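Local coordinates for putative iron-uptake ABC transport system,periplasmic iron-binding protein (Campylobacter jejuni, PDB 3E13) that binds ferric iron, probably as the periplasmic receptor that delivers it to an ABC transporter for uptake into the cell, at residues A[80-86]-A[274-278]; A[130-136]-A[191-195]. All blocks are in the same frame, centred on the assembly; numbering follows the deposited sequence.

Contact 1 (A[80-86]-A[274-278]); sequences YLEEFIP and PIRND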
# COMPACT_ATOMS: atom_id res chain seq x y z
N TYR A 80 2.70 -23.89 -1.09
CA TYR A 80 3.69 -22.98 -0.55
C TYR A 80 3.00 -21.68 -0.11
O TYR A 80 3.15 -21.23 1.04
CB TYR A 80 4.82 -22.72 -1.53
CG TYR A 80 6.00 -22.06 -0.88
CD1 TYR A 80 6.16 -20.67 -0.90
CD2 TYR A 80 6.95 -22.80 -0.17
CE1 TYR A 80 7.19 -20.05 -0.26
CE2 TYR A 80 8.00 -22.18 0.43
CZ TYR A 80 8.11 -20.81 0.44
OH TYR A 80 9.16 -20.19 1.03
N LEU A 81 2.23 -21.07 -1.03
CA LEU A 81 1.55 -19.83 -0.69
C LEU A 81 0.54 -20.01 0.44
O LEU A 81 0.38 -19.12 1.29
CB LEU A 81 0.86 -19.24 -1.95
CG LEU A 81 1.72 -18.84 -3.13
CD1 LEU A 81 0.84 -18.35 -4.27
CD2 LEU A 81 2.74 -17.69 -2.75
N GLU A 82 -0.16 -21.15 0.47
CA GLU A 82 -1.20 -21.35 1.44
C GLU A 82 -0.58 -21.65 2.80
O GLU A 82 -1.16 -21.35 3.82
CB GLU A 82 -2.18 -22.47 0.99
CG GLU A 82 -2.93 -22.01 -0.26
CD GLU A 82 -3.78 -23.07 -0.89
OE1 GLU A 82 -4.42 -22.73 -1.89
OE2 GLU A 82 -3.84 -24.20 -0.38
N GLU A 83 0.61 -22.19 2.81
CA GLU A 83 1.25 -22.49 4.11
C GLU A 83 1.75 -21.23 4.79
O GLU A 83 1.69 -21.07 6.03
CB GLU A 83 2.38 -23.47 3.94
CG GLU A 83 3.06 -23.81 5.29
CD GLU A 83 3.69 -25.15 5.34
OE1 GLU A 83 3.14 -26.09 4.72
OE2 GLU A 83 4.77 -25.26 5.97
N PHE A 84 2.24 -20.32 3.99
CA PHE A 84 2.93 -19.18 4.56
C PHE A 84 2.13 -17.88 4.54
O PHE A 84 2.51 -16.94 5.24
CB PHE A 84 4.31 -19.03 3.92
CG PHE A 84 5.24 -20.15 4.26
CD1 PHE A 84 5.74 -21.00 3.30
CD2 PHE A 84 5.57 -20.36 5.59
CE1 PHE A 84 6.54 -22.08 3.65
CE2 PHE A 84 6.39 -21.38 5.92
CZ PHE A 84 6.86 -22.26 4.96
N ILE A 85 1.10 -17.79 3.72
CA ILE A 85 0.19 -16.61 3.77
C ILE A 85 -1.05 -17.01 4.55
O ILE A 85 -1.75 -17.94 4.15
CB ILE A 85 -0.21 -16.14 2.34
CG1 ILE A 85 1.02 -15.91 1.47
CG2 ILE A 85 -1.08 -14.90 2.45
CD1 ILE A 85 0.68 -15.47 0.01
N PRO A 86 -1.36 -16.29 5.62
CA PRO A 86 -2.61 -16.50 6.32
C PRO A 86 -3.80 -16.30 5.40
O PRO A 86 -3.75 -15.42 4.51
CB PRO A 86 -2.58 -15.44 7.45
CG PRO A 86 -1.27 -15.03 7.58
CD PRO A 86 -0.57 -15.22 6.23
N PRO A 274 6.61 -8.11 6.86
CA PRO A 274 6.49 -9.40 6.16
C PRO A 274 5.13 -10.04 6.36
O PRO A 274 4.48 -9.85 7.40
CB PRO A 274 7.53 -10.28 6.85
CG PRO A 274 7.70 -9.66 8.20
CD PRO A 274 7.55 -8.18 7.99
N ILE A 275 4.74 -10.87 5.40
CA ILE A 275 3.57 -11.73 5.58
C ILE A 275 3.94 -12.94 6.43
O ILE A 275 3.16 -13.34 7.29
CB ILE A 275 3.03 -12.16 4.22
CG1 ILE A 275 2.53 -10.93 3.50
CG2 ILE A 275 1.95 -13.24 4.35
CD1 ILE A 275 1.34 -10.25 4.08
N ARG A 276 5.11 -13.50 6.22
CA ARG A 276 5.50 -14.69 6.97
C ARG A 276 5.65 -14.34 8.42
O ARG A 276 6.20 -13.27 8.77
CB ARG A 276 6.84 -15.23 6.47
CG ARG A 276 6.91 -15.76 5.11
CD ARG A 276 8.29 -16.25 4.74
NE ARG A 276 8.66 -17.44 5.53
CZ ARG A 276 8.87 -18.67 5.04
NH1 ARG A 276 8.73 -18.94 3.75
NH2 ARG A 276 9.23 -19.65 5.89
N ASN A 277 5.27 -15.31 9.28
CA ASN A 277 5.34 -15.12 10.71
C ASN A 277 6.64 -15.59 11.35
O ASN A 277 6.77 -15.55 12.59
CB ASN A 277 4.14 -15.72 11.44
CG ASN A 277 4.12 -17.25 11.44
OD1 ASN A 277 5.04 -17.93 11.01
ND2 ASN A 277 3.01 -17.80 11.94
N ASP A 278 7.60 -15.97 10.54
CA ASP A 278 8.92 -16.42 10.99
C ASP A 278 10.09 -15.55 10.48
O ASP A 278 11.25 -15.96 10.50
CB ASP A 278 9.10 -17.90 10.62
CG ASP A 278 9.18 -18.12 9.15
OD1 ASP A 278 9.45 -19.26 8.72
OD2 ASP A 278 9.02 -17.16 8.36
O HOH W 1 3.62 -17.44 7.87

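Contact 2 (A[130-136]-A[191-195]); sequences FKGEIVM and AKFAV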
# COMPACT_ATOMS: atom_id res chain seq x y z
N PHE A 130 -8.41 21.31 12.55
CA PHE A 130 -7.19 21.02 11.80
C PHE A 130 -7.20 21.62 10.40
O PHE A 130 -6.35 21.28 9.57
CB PHE A 130 -6.95 19.50 11.74
CG PHE A 130 -6.80 18.88 13.10
CD1 PHE A 130 -5.69 19.17 13.86
CD2 PHE A 130 -7.79 18.09 13.64
CE1 PHE A 130 -5.52 18.62 15.15
CE2 PHE A 130 -7.62 17.53 14.91
CZ PHE A 130 -6.48 17.79 15.64
N LYS A 131 -8.11 22.57 10.14
CA LYS A 131 -8.11 23.23 8.83
C LYS A 131 -6.77 23.87 8.53
O LYS A 131 -6.22 24.62 9.37
CB LYS A 131 -9.23 24.29 8.74
CG LYS A 131 -9.40 24.85 7.34
CD LYS A 131 -10.67 25.66 7.17
CE LYS A 131 -10.73 26.35 5.79
NZ LYS A 131 -12.10 26.92 5.42
N GLY A 132 -6.23 23.55 7.35
CA GLY A 132 -4.96 24.05 6.88
C GLY A 132 -3.74 23.34 7.43
O GLY A 132 -2.61 23.75 7.17
N GLU A 133 -3.98 22.27 8.16
CA GLU A 133 -2.91 21.62 8.92
C GLU A 133 -2.60 20.19 8.44
O GLU A 133 -1.64 19.59 8.94
CB GLU A 133 -3.25 21.58 10.41
CG GLU A 133 -3.28 22.96 11.08
CD GLU A 133 -3.62 22.88 12.57
OE1 GLU A 133 -3.55 23.91 13.31
OE2 GLU A 133 -3.93 21.77 13.04
N ILE A 134 -3.35 19.72 7.47
CA ILE A 134 -3.24 18.32 6.99
C ILE A 134 -2.70 18.30 5.57
O ILE A 134 -3.07 19.15 4.77
CB ILE A 134 -4.62 17.66 6.99
CG1 ILE A 134 -5.34 17.85 8.32
CG2 ILE A 134 -4.53 16.18 6.59
CD1 ILE A 134 -4.66 17.27 9.41
N VAL A 135 -1.88 17.30 5.21
CA VAL A 135 -1.57 17.02 3.82
C VAL A 135 -1.83 15.53 3.50
O VAL A 135 -1.58 14.65 4.33
CB VAL A 135 -0.10 17.41 3.42
CG1 VAL A 135 0.03 18.94 3.35
CG2 VAL A 135 0.91 16.87 4.41
N MET A 136 -2.30 15.29 2.29
CA MET A 136 -2.57 13.96 1.79
C MET A 136 -2.42 14.03 0.30
O MET A 136 -2.76 15.04 -0.31
CB MET A 136 -3.98 13.51 2.16
CG MET A 136 -4.24 12.03 1.82
SD MET A 136 -5.85 11.46 2.42
CE MET A 136 -6.86 11.77 1.02
N ALA A 191 2.86 21.88 6.98
CA ALA A 191 1.66 21.24 7.48
C ALA A 191 2.04 20.51 8.75
O ALA A 191 3.23 20.17 8.94
CB ALA A 191 1.14 20.23 6.45
N LYS A 192 1.09 20.30 9.63
CA LYS A 192 1.38 19.58 10.86
C LYS A 192 1.26 18.06 10.78
O LYS A 192 1.96 17.36 11.51
CB LYS A 192 0.49 20.05 11.97
CG LYS A 192 0.70 21.55 12.35
CD LYS A 192 -0.23 21.93 13.49
CE LYS A 192 -0.48 23.42 13.60
NZ LYS A 192 0.56 24.07 14.41
N PHE A 193 0.41 17.56 9.91
CA PHE A 193 0.10 16.13 9.86
C PHE A 193 0.05 15.68 8.42
O PHE A 193 -0.57 16.34 7.59
CB PHE A 193 -1.26 15.84 10.50
CG PHE A 193 -1.35 16.23 11.98
CD1 PHE A 193 -0.75 15.47 12.93
CD2 PHE A 193 -2.07 17.34 12.37
CE1 PHE A 193 -0.85 15.82 14.27
CE2 PHE A 193 -2.19 17.69 13.69
CZ PHE A 193 -1.55 16.94 14.65
N ALA A 194 0.70 14.55 8.14
CA ALA A 194 0.66 13.91 6.85
C ALA A 194 0.05 12.53 6.95
O ALA A 194 0.46 11.76 7.81
CB ALA A 194 2.04 13.80 6.31
N VAL A 195 -0.83 12.20 6.02
CA VAL A 195 -1.30 10.83 5.85
C VAL A 195 -0.29 10.08 4.99
O VAL A 195 -0.00 10.51 3.86
CB VAL A 195 -2.70 10.81 5.23
CG1 VAL A 195 -3.16 9.39 5.05
CG2 VAL A 195 -3.71 11.64 6.09

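Contact 1 (A[80-86]-A[274-278])
Phe84 and Arg276 form a cation-pi stack that fastens the C-terminal end of helix 79-84 to the loop leaving strand 273-274, on a partly buried flank of the protein. The guanidinium lies over one face of the phenyl ring, with Arg276 CZ 3.8 Å from the ring centroid of Phe84 and the two planes 23° apart. Arg276 NH2 comes closest, 3.3 Å from Phe84 CE2. A bend in the arginine chain at chi3 (68°) lays the guanidinium alongside the phenylalanine, the two side chains pointing the same way. Asp278 fixes the rotation of the flat group: Arg276 NE reaches Asp278 OD2 at 2.9 Å, and Arg276 NH2 reaches Asp278 OD1, also at 2.9 Å. Both are nearly straight bonds in the guanidinium plane to syn lone pairs, a side-on grip that leaves the face for the ring. Arg276 NH1 is bonded to the Leu258 carbonyl and sits 3.0 Å from Tyr80 OH. Arginine thus suits the place by offering a stacking face and several N-H groups at once.

Next to the stack, toward Ile85 and Pro86, the contact is aliphatic. Ile275 aims its CG2 methyl at the chain where it leaves the helix, 3.7 Å from Pro86 CD and 3.9 Å from Ile85 CG2. The buried branched residues fill this join, and both isoleucines also touch strand 97-109. One water spans the backbones, donating to Phe84 O at 2.9 Å and accepting from Asn277 N, while Gln263 OE1 takes the amides of Ile275 and Arg276. The arrangement is a cation-pi stack, its arginine held side-on by Asp278, at a helix C-terminus beside the mixed sheet of a periplasmic solute-binding fold.

Contact 2 (A[130-136]-A[191-195])
Ile134 and Val135 pair in parallel with Phe193 and Ala194, joining strand 134-135 to strand 193-197 in a contact that is packed tightly along the sheet and looser at the Glu133-Lys192 end. The two strands are connected through helices, and the second leads on to the iron ligands Tyr199 and Tyr200. Val135 N donates to Phe193 O at 2.9 Å, and Val195 N donates to Val135 O at 3.1 Å. Glu133 O, just ahead of the strand, takes two donors: Phe193 N at 3.0 Å, nearly in line with the carbonyl, and Lys192 N, more bent at 131° and tilted from the carbonyl plane.

Apolar side chains meet across both faces of the pair. On one, Ile134 CD1 lies 3.8 Å from Phe193 CB, and the Phe193 ring meets Phe130 obliquely, CE2 to CE1 at 3.8 Å, with the ring planes almost perpendicular; Met119, Ile114 and Ile106 add to this cluster. On the other, beside Gln185, Val135 sends its two methyls separate ways. CG1, anti to the carbonyl carbon (chi1 -72°), presses on Ala191 CB at 3.5 Å, while CG2 turns to Ala194. Ala194 is small enough to let helix 179-188 come close, its Gln182 and Val186 touching it. Gly132, at positive phi, takes the third position of the type II turn Phe130-Glu133, closed by Glu133 N to Phe130 O.

The solvent side is different. Lys192 is exposed, and its aliphatic chain runs obliquely across the Glu133 carboxylate. The bend at chi4 (-86°) leaves NZ 4.3 Å from Glu133 OE1, beyond a salt bridge, so their attraction is probably modest and screened by water. Cohesion therefore rests chiefly on backbone bonds and the apolar faces, with charge a minor contributor.

From the N terminus the chain first passes 80-86, then runs along strand 97-109 to 130-136. Helices 142-155, 157-170 and 179-188 follow before 191-195 returns beside 130-136, so contact 2 closes a loop of 54 intervening residues. Only later does 274-278 come back to 80-86, closing contact 1 around the whole of that smaller loop; the two nest and do not cross. They lie on opposite sides of the chain's centre, centres 36 Å apart and nearest atoms about 20 Å apart. Strand 97-109 links them, pairing with 273-274 and with 193-197, consistent with two lobes joined through a hinge sheet around the iron.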